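Local coordinates for protein fatty acyl CoA synthetase FADD13 (FATTY-ACYL-CoA SYNTHETASE) (Mycobacterium tuberculosis, PDB 3R44) that belongs to the ANL superfamily of AMP-binding enzymes, as a fatty acyl-CoA synthetase with a large N-terminal and a smaller C-terminal domain, at residues M15-G19 against H192-H196; M21-R25 against I230-G236; A198-W202 against T227-F231. All blocks are in the same frame, centred on the assembly; numbering follows the deposited sequence.

Interaction 1 of 3, residues M15-G19 against H192-H196. With HIS (histidine), chain B.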
loop_
_atom_site.group_PDB
_atom_site.type_symbol
_atom_site.label_atom_id
_atom_site.label_comp_id
_atom_site.label_asym_id
_atom_site.label_seq_id
_atom_site.Cartn_x
_atom_site.Cartn_y
_atom_site.Cartn_z
ATOM N N MET A 15 -16.071 11.937 19.178
ATOM C CA MET A 15 -15.848 12.984 18.192
ATOM C C MET A 15 -14.605 12.677 17.349
ATOM O O MET A 15 -14.444 13.211 16.257
ATOM C CB MET A 15 -15.717 14.369 18.864
ATOM C CG MET A 15 -17.033 15.009 19.364
ATOM S SD MET A 15 -18.323 15.040 18.112
ATOM C CE MET A 15 -19.284 13.739 18.822
ATOM N N LYS A 16 -13.738 11.775 17.841
ATOM C CA LYS A 16 -12.545 11.355 17.130
ATOM C C LYS A 16 -12.664 9.879 16.724
ATOM O O LYS A 16 -11.692 9.132 16.774
ATOM C CB LYS A 16 -11.340 11.579 18.037
ATOM C CG LYS A 16 -11.069 13.051 18.283
ATOM C CD LYS A 16 -9.924 13.206 19.317
ATOM C CE LYS A 16 -9.858 14.617 19.865
ATOM N NZ LYS A 16 -9.788 15.617 18.805
ATOM N N ASN A 17 -13.879 9.467 16.371
ATOM C CA ASN A 17 -14.111 8.096 15.966
ATOM C C ASN A 17 -14.450 8.039 14.466
ATOM O O ASN A 17 -15.372 8.720 13.987
ATOM C CB ASN A 17 -15.234 7.506 16.837
ATOM C CG ASN A 17 -15.526 6.095 16.508
ATOM O OD1 ASN A 17 -16.018 5.784 15.431
ATOM N ND2 ASN A 17 -15.232 5.210 17.437
ATOM N N ILE A 18 -13.741 7.196 13.726
ATOM C CA ILE A 18 -13.877 7.120 12.285
ATOM C C ILE A 18 -15.278 6.647 11.899
ATOM O O ILE A 18 -15.825 7.079 10.880
ATOM C CB ILE A 18 -12.786 6.130 11.704
ATOM C CG1 ILE A 18 -11.402 6.779 11.833
ATOM C CG2 ILE A 18 -13.108 5.742 10.291
ATOM C CD1 ILE A 18 -11.188 8.012 10.944
ATOM N N GLY A 19 -15.868 5.754 12.712
ATOM C CA GLY A 19 -17.235 5.319 12.518
ATOM C C GLY A 19 -18.254 6.433 12.756
ATOM O O GLY A 19 -19.255 6.546 12.036
ATOM N N HIS A 192 -7.721 5.486 15.226
ATOM C CA HIS A 192 -8.698 6.380 14.637
ATOM C C HIS A 192 -7.932 7.676 14.255
ATOM O O HIS A 192 -8.156 8.254 13.202
ATOM C CB HIS A 192 -9.855 6.710 15.576
ATOM C CG HIS A 192 -10.758 5.546 15.861
ATOM N ND1 HIS A 192 -12.006 5.394 15.286
ATOM C CD2 HIS A 192 -10.518 4.399 16.537
ATOM C CE1 HIS A 192 -12.526 4.239 15.669
ATOM N NE2 HIS A 192 -11.663 3.632 16.467
ATOM N N GLU A 193 -7.032 8.117 15.110
ATOM C CA GLU A 193 -6.260 9.326 14.858
ATOM C C GLU A 193 -5.368 9.202 13.644
ATOM O O GLU A 193 -5.310 10.130 12.857
ATOM C CB GLU A 193 -5.404 9.706 16.076
ATOM C CG GLU A 193 -4.338 10.779 15.811
ATOM C CD GLU A 193 -3.558 11.150 17.091
ATOM O OE1 GLU A 193 -2.688 10.359 17.504
ATOM O OE2 GLU A 193 -3.838 12.191 17.718
ATOM N N SER A 194 -4.632 8.088 13.511
ATOM C CA SER A 194 -3.718 7.964 12.358
ATOM C C SER A 194 -4.435 7.858 11.033
ATOM O O SER A 194 -4.038 8.413 10.043
ATOM C CB SER A 194 -2.621 6.886 12.641
ATOM O OG SER A 194 -3.157 5.557 12.737
ATOM N N VAL A 195 -5.549 7.147 11.033
ATOM C CA VAL A 195 -6.361 6.952 9.884
ATOM C C VAL A 195 -6.988 8.289 9.467
ATOM O O VAL A 195 -7.004 8.668 8.285
ATOM C CB VAL A 195 -7.467 5.873 10.267
ATOM C CG1 VAL A 195 -8.625 5.869 9.375
ATOM C CG2 VAL A 195 -6.811 4.491 10.343
ATOM N N HIS A 196 -7.524 8.992 10.447
ATOM C CA HIS A 196 -8.088 10.312 10.187
ATOM C C HIS A 196 -7.010 11.253 9.622
ATOM O O HIS A 196 -7.266 12.007 8.686
ATOM C CB HIS A 196 -8.669 10.891 11.453
ATOM C CG HIS A 196 -8.996 12.348 11.353
ATOM N ND1 HIS A 196 -8.175 13.334 11.870
ATOM C CD2 HIS A 196 -10.027 12.982 10.749
ATOM C CE1 HIS A 196 -8.711 14.518 11.605
ATOM N NE2 HIS A 196 -9.845 14.331 10.943
HETATM N N HIS B . -8.124 15.129 15.619
HETATM C CA HIS B . -8.970 13.915 15.709
HETATM C C HIS B . -8.119 12.671 15.582
HETATM O O HIS B . -8.042 11.779 16.432
HETATM C CB HIS B . -10.054 13.985 14.612
HETATM C CG HIS B . -10.689 12.679 14.266
HETATM N ND1 HIS B . -11.943 12.614 13.681
HETATM C CD2 HIS B . -10.265 11.389 14.407
HETATM C CE1 HIS B . -12.254 11.341 13.469
HETATM N NE2 HIS B . -11.251 10.582 13.890
HETATM O OXT HIS B . -7.450 12.525 14.563
#

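Interaction 2 of 3, residues M21-R25 against I230-G236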
loop_
_atom_site.group_PDB
_atom_site.type_symbol
_atom_site.label_atom_id
_atom_site.label_comp_id
_atom_site.label_asym_id
_atom_site.label_seq_id
_atom_site.Cartn_x
_atom_site.Cartn_y
_atom_site.Cartn_z
ATOM N N MET A 21 -17.488 9.537 12.270
ATOM C CA MET A 21 -17.284 10.354 11.085
ATOM C C MET A 21 -18.204 9.965 9.938
ATOM O O MET A 21 -18.752 10.837 9.214
ATOM C CB MET A 21 -15.815 10.404 10.636
ATOM C CG MET A 21 -15.574 11.394 9.555
ATOM S SD MET A 21 -13.886 11.366 8.893
ATOM C CE MET A 21 -14.047 9.755 8.038
ATOM N N LEU A 22 -18.358 8.691 9.705
ATOM C CA LEU A 22 -19.296 8.251 8.697
ATOM C C LEU A 22 -20.708 8.736 9.018
ATOM O O LEU A 22 -21.457 9.149 8.105
ATOM C CB LEU A 22 -19.285 6.727 8.580
ATOM C CG LEU A 22 -20.304 6.069 7.655
ATOM C CD1 LEU A 22 -20.003 6.560 6.136
ATOM C CD2 LEU A 22 -20.397 4.515 7.738
ATOM N N ARG A 23 -21.102 8.623 10.269
ATOM C CA ARG A 23 -22.432 9.097 10.676
ATOM C C ARG A 23 -22.597 10.591 10.394
ATOM O O ARG A 23 -23.647 11.037 9.966
ATOM C CB ARG A 23 -22.726 8.765 12.135
ATOM C CG ARG A 23 -24.100 9.118 12.510
ATOM C CD ARG A 23 -24.198 9.351 13.976
ATOM N NE ARG A 23 -25.616 9.418 14.383
ATOM C CZ ARG A 23 -26.289 10.538 14.606
ATOM N NH1 ARG A 23 -25.694 11.732 14.462
ATOM N NH2 ARG A 23 -27.567 10.465 14.995
ATOM N N GLN A 24 -21.544 11.352 10.605
ATOM C CA GLN A 24 -21.572 12.789 10.356
ATOM C C GLN A 24 -21.681 13.062 8.859
ATOM O O GLN A 24 -22.452 13.931 8.456
ATOM C CB GLN A 24 -20.375 13.459 10.964
ATOM C CG GLN A 24 -20.435 13.484 12.476
ATOM C CD GLN A 24 -19.191 14.026 13.118
ATOM O OE1 GLN A 24 -18.111 13.936 12.568
ATOM N NE2 GLN A 24 -19.343 14.598 14.311
ATOM N N ARG A 25 -21.013 12.254 8.026
ATOM C CA ARG A 25 -21.154 12.422 6.543
ATOM C C ARG A 25 -22.572 12.061 6.146
ATOM O O ARG A 25 -23.187 12.752 5.332
ATOM C CB ARG A 25 -20.110 11.639 5.780
ATOM C CG ARG A 25 -20.317 11.641 4.270
ATOM C CD ARG A 25 -20.445 12.981 3.596
ATOM N NE ARG A 25 -19.258 13.769 3.736
ATOM C CZ ARG A 25 -19.184 15.044 3.447
ATOM N NH1 ARG A 25 -20.253 15.678 3.019
ATOM N NH2 ARG A 25 -18.043 15.692 3.604
ATOM N N ILE A 230 -11.950 5.837 3.571
ATOM C CA ILE A 230 -12.148 6.783 4.667
ATOM C C ILE A 230 -12.127 8.264 4.202
ATOM O O ILE A 230 -12.966 9.072 4.601
ATOM C CB ILE A 230 -11.085 6.578 5.819
ATOM C CG1 ILE A 230 -11.117 5.132 6.361
ATOM C CG2 ILE A 230 -11.296 7.619 6.940
ATOM C CD1 ILE A 230 -12.463 4.652 6.620
ATOM N N PHE A 231 -11.202 8.635 3.345
ATOM C CA PHE A 231 -11.196 10.020 2.894
ATOM C C PHE A 231 -12.339 10.325 1.974
ATOM O O PHE A 231 -12.779 11.451 1.940
ATOM C CB PHE A 231 -9.823 10.556 2.436
ATOM C CG PHE A 231 -9.446 10.274 0.991
ATOM C CD1 PHE A 231 -8.236 9.613 0.710
ATOM C CD2 PHE A 231 -10.240 10.692 -0.063
ATOM C CE1 PHE A 231 -7.825 9.389 -0.644
ATOM C CE2 PHE A 231 -9.844 10.509 -1.399
ATOM C CZ PHE A 231 -8.647 9.844 -1.686
ATOM N N SER A 232 -12.895 9.297 1.359
ATOM C CA SER A 232 -14.111 9.460 0.577
ATOM C C SER A 232 -15.271 9.907 1.472
ATOM O O SER A 232 -16.040 10.826 1.121
ATOM C CB SER A 232 -14.456 8.191 -0.200
ATOM O OG SER A 232 -13.541 8.018 -1.277
ATOM N N ALA A 233 -15.474 9.240 2.605
ATOM C CA ALA A 233 -16.497 9.698 3.536
ATOM C C ALA A 233 -16.180 11.084 4.102
ATOM O O ALA A 233 -17.061 11.941 4.285
ATOM C CB ALA A 233 -16.699 8.675 4.665
ATOM N N MET A 234 -14.928 11.308 4.430
ATOM C CA MET A 234 -14.502 12.596 4.950
ATOM C C MET A 234 -14.855 13.751 4.021
ATOM O O MET A 234 -15.404 14.759 4.460
ATOM C CB MET A 234 -12.987 12.610 5.234
ATOM C CG MET A 234 -12.537 13.940 5.692
ATOM S SD MET A 234 -10.886 13.849 6.369
ATOM C CE MET A 234 -11.032 12.504 7.529
ATOM N N ARG A 235 -14.611 13.574 2.734
ATOM C CA ARG A 235 -14.815 14.654 1.762
ATOM C C ARG A 235 -16.202 14.597 1.083
ATOM O O ARG A 235 -16.613 15.582 0.467
ATOM C CB ARG A 235 -13.671 14.611 0.759
ATOM C CG ARG A 235 -13.736 15.537 -0.528
ATOM C CD ARG A 235 -13.543 17.029 -0.277
ATOM N NE ARG A 235 -14.749 17.626 0.239
ATOM C CZ ARG A 235 -14.955 18.933 0.407
ATOM N NH1 ARG A 235 -16.128 19.317 0.861
ATOM N NH2 ARG A 235 -14.017 19.847 0.105
ATOM N N GLY A 236 -16.927 13.487 1.184
ATOM C CA GLY A 236 -18.213 13.356 0.506
ATOM C C GLY A 236 -18.057 12.982 -0.958
ATOM O O GLY A 236 -18.617 13.601 -1.884
#

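Interaction 3 of 3, residues A198-W202 against T227-F231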
loop_
_atom_site.group_PDB
_atom_site.type_symbol
_atom_site.label_atom_id
_atom_site.label_comp_id
_atom_site.label_asym_id
_atom_site.label_seq_id
_atom_site.Cartn_x
_atom_site.Cartn_y
_atom_site.Cartn_z
ATOM N N ALA A 198 -4.274 10.498 7.990
ATOM C CA ALA A 198 -3.892 10.097 6.669
ATOM C C ALA A 198 -4.964 10.500 5.704
ATOM O O ALA A 198 -4.654 10.974 4.623
ATOM C CB ALA A 198 -3.690 8.550 6.627
ATOM N N ALA A 199 -6.232 10.330 6.089
ATOM C CA ALA A 199 -7.340 10.694 5.196
ATOM C C ALA A 199 -7.280 12.217 4.980
ATOM O O ALA A 199 -7.410 12.719 3.861
ATOM C CB ALA A 199 -8.713 10.238 5.801
ATOM N N SER A 200 -7.081 12.952 6.060
ATOM C CA SER A 200 -6.990 14.430 5.972
ATOM C C SER A 200 -5.838 14.883 5.155
ATOM O O SER A 200 -5.953 15.839 4.390
ATOM C CB SER A 200 -6.795 15.069 7.333
ATOM O OG SER A 200 -7.865 14.743 8.147
ATOM N N SER A 201 -4.711 14.181 5.315
ATOM C CA SER A 201 -3.515 14.460 4.541
ATOM C C SER A 201 -3.818 14.385 3.029
ATOM O O SER A 201 -3.588 15.313 2.282
ATOM C CB SER A 201 -2.414 13.480 4.884
ATOM O OG SER A 201 -1.286 13.855 4.157
ATOM N N TRP A 202 -4.402 13.283 2.605
ATOM C CA TRP A 202 -4.776 13.146 1.190
ATOM C C TRP A 202 -5.771 14.216 0.748
ATOM O O TRP A 202 -5.573 14.923 -0.234
ATOM C CB TRP A 202 -5.409 11.780 1.010
ATOM C CG TRP A 202 -4.446 10.700 0.854
ATOM C CD1 TRP A 202 -3.842 9.925 1.834
ATOM C CD2 TRP A 202 -4.014 10.192 -0.369
ATOM N NE1 TRP A 202 -3.015 8.982 1.247
ATOM C CE2 TRP A 202 -3.120 9.123 -0.104
ATOM C CE3 TRP A 202 -4.257 10.570 -1.705
ATOM C CZ2 TRP A 202 -2.458 8.432 -1.133
ATOM C CZ3 TRP A 202 -3.632 9.874 -2.709
ATOM C CH2 TRP A 202 -2.748 8.802 -2.420
ATOM N N THR A 227 -7.463 3.814 3.271
ATOM C CA THR A 227 -7.411 5.270 3.439
ATOM C C THR A 227 -8.320 5.983 2.421
ATOM O O THR A 227 -9.020 6.937 2.797
ATOM C CB THR A 227 -5.956 5.726 3.412
ATOM O OG1 THR A 227 -5.279 5.097 4.514
ATOM C CG2 THR A 227 -5.853 7.251 3.524
ATOM N N THR A 228 -8.384 5.489 1.166
ATOM C CA THR A 228 -9.278 6.020 0.117
ATOM C C THR A 228 -10.721 5.907 0.513
ATOM O O THR A 228 -11.491 6.832 0.362
ATOM C CB THR A 228 -9.124 5.254 -1.182
ATOM O OG1 THR A 228 -7.795 5.411 -1.633
ATOM C CG2 THR A 228 -10.090 5.703 -2.313
ATOM N N VAL A 229 -11.103 4.778 1.063
ATOM C CA VAL A 229 -12.492 4.618 1.521
ATOM C C VAL A 229 -12.838 5.673 2.601
ATOM O O VAL A 229 -13.895 6.314 2.596
ATOM C CB VAL A 229 -12.693 3.190 2.045
ATOM C CG1 VAL A 229 -13.992 3.032 2.928
ATOM C CG2 VAL A 229 -12.588 2.142 0.894
ATOM N N ILE A 230 -11.950 5.837 3.571
ATOM C CA ILE A 230 -12.148 6.783 4.667
ATOM C C ILE A 230 -12.127 8.264 4.202
ATOM O O ILE A 230 -12.966 9.072 4.601
ATOM C CB ILE A 230 -11.085 6.578 5.819
ATOM C CG1 ILE A 230 -11.117 5.132 6.361
ATOM C CG2 ILE A 230 -11.296 7.619 6.940
ATOM C CD1 ILE A 230 -12.463 4.652 6.620
ATOM N N PHE A 231 -11.202 8.635 3.345
ATOM C CA PHE A 231 -11.196 10.020 2.894
ATOM C C PHE A 231 -12.339 10.325 1.974
ATOM O O PHE A 231 -12.779 11.451 1.940
ATOM C CB PHE A 231 -9.823 10.556 2.436
ATOM C CG PHE A 231 -9.446 10.274 0.991
ATOM C CD1 PHE A 231 -8.236 9.613 0.710
ATOM C CD2 PHE A 231 -10.240 10.692 -0.063
ATOM C CE1 PHE A 231 -7.825 9.389 -0.644
ATOM C CE2 PHE A 231 -9.844 10.509 -1.399
ATOM C CZ PHE A 231 -8.647 9.844 -1.686
#

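Interaction 1 of 3, residues M15-G19 against H192-H196
Ile18 and His192, the two residues with the most surface buried by the contact, meet through both polar and apolar atoms where the first turn of helix 18-28 faces the first turn of helix 192-205. The backbone N-H of Ile18 points almost straight at the imidazole: N to ND1 of His192 is 2.9 Å, the angle at hydrogen is 171°, and the donor lies in the ring plane. ND1 is therefore the acceptor, and an amide at the helix start, with no preceding turn to bond to, finds its partner across the contact. His192 CG stands beside its backbone N (chi1 -68°), which turns ND1 to Ile18 N; its CB lies 3.3 Å from Lys16 O. Asn17 runs alongside the ring, its amide tilted 44° to it and ND2 3.4 Å from His192 CE1. That amide is held elsewhere: ND2 donates to the carbonyls of Cys167 and Ala89. Asn17 is the N-cap of helix 18-28, and its OD1 accepts from Trp20 N and, weakly, from Gly19 N. The Ile18 chain reaches on across helix 192-205, CD1 lying 3.7 Å from Val195 CG1 and 3.9 Å from His196 CB. A bound histidine occupies the same junction; its CG sits 3.4 Å above the centre of the His196 ring, and its carboxylate OXT comes within 2.9 Å of His196 ND1. Lys16 passes along the ligand, its NZ near the amino end. The arrangement is a capped helix start set against a second helix start, together forming part of the histidine pocket.

Interaction 2 of 3, residues M21-R25 against I230-G236
Helix 18-28 packs beside the C-terminal end of helix 223-235 in the AMP-binding domain, Arg25 gripping two carbonyls of the last turn and Met21, one turn before Arg25 on its own helix, packing against Ile230 and Met234. The short axes pass 8.9 Å apart at a crossing angle of 41°, and Leu22 and Ala233 are the residues whose CA atoms come nearest each other. The small methyl of Ala233 is consistent with this close approach; Leu22 reaches it with CD1 and also packs on Tyr86 of helix 79-91. Met21 has CG anti to its backbone N (chi1 -171°) and runs extended until the bend at its last torsion, which splits the contact between two atoms: SD lies 3.4 Å from Met234 CE, while CE sits 3.7 Å from Ile230 CG2. The sulfur and methyl thus bridge two residues four apart on the facing helix. Polar contact is confined to Arg25. Bends at CB-CG and CG-CD fold its chain back, so that CG passes 3.3 Å from Ala233 O and NE returns to the same oxygen at 2.9 Å. NH2 takes Met234 O, likewise at 2.9 Å. Both oxygens lie at the guanidinium edge near its plane, but NE meets its carbonyl nearly end-on, whereas NH2 sits above the plane of the other. NH1 has its own partner in Ser29 OG, so three bonds fix the rotation of the flat group. The partial negative charge of the helix end probably suits this cation, and may offset the nearby positive charge of Arg235. Gly236 leaves the helix with positive phi (81°) and lays its bare CA 3.4 Å above the guanidinium plane, toward the rim and close to NE.

Interaction 3 of 3, residues A198-W202 against T227-F231
Ala199 and Phe231 make the tightest backbone approach, their CA atoms 4.5 Å apart, where helices 192-205 and 223-235 cross at -74° with short axes separated by 8.7 Å. The aliphatic contacts centre on the Ala199 methyl, which meets Phe231 CB at 3.6 Å and Ile230 CG2 at 3.9 Å. Beside them Thr227 turns its methyl rather than its hydroxyl to the other helix: CG2 lies 3.7 Å from Trp202 CD1 and also reaches Ala198 CB. The aromatic contact pairs Phe231 with Trp202. Their planes are 21° apart but slid past each other, the Phe231 and five-membered-ring centroids being 5.5 Å apart; the rings barely overlap, Phe231 CD1 lying closest to Trp202 CB at 3.6 Å while CE1 reaches the indole. Phe231 holds its ring between its backbone N and carbonyl carbon, one face lying over Thr228 CA of its own helix. The polar ends turn to other carbonyls: Trp202 NE1 donates to Gly322 O, and Thr227 OG1 bonds Cys321 O and also Val223 O, one turn back. Between the segments the cohesion is therefore mainly van der Waals contact of methyls and rings, while hydrogen bonds to Cys321 and Gly322 tie both helices to a loop.

Three helices of one domain are joined pairwise: 18-28 with 192-205 in interaction 1, 18-28 with 223-235 in interaction 2, and 192-205 with 223-235 in interaction 3. Ile230 of helix 223-235 sits where the three helices meet, touching Ile18 and Val195 as well as Met21 and Ala199. Met234 does likewise, packing on His196 and Ala199. Interactions 1 and 3 are buried, whereas interaction 2 is partly buried. Chemistry follows position: at helix starts an imidazole accepts from a backbone amide beside bound histidine; at a helix C-terminus an arginine donates to backbone carbonyls; between mid-helix surfaces, nearest the centre of the chain, methyls and rings suffice.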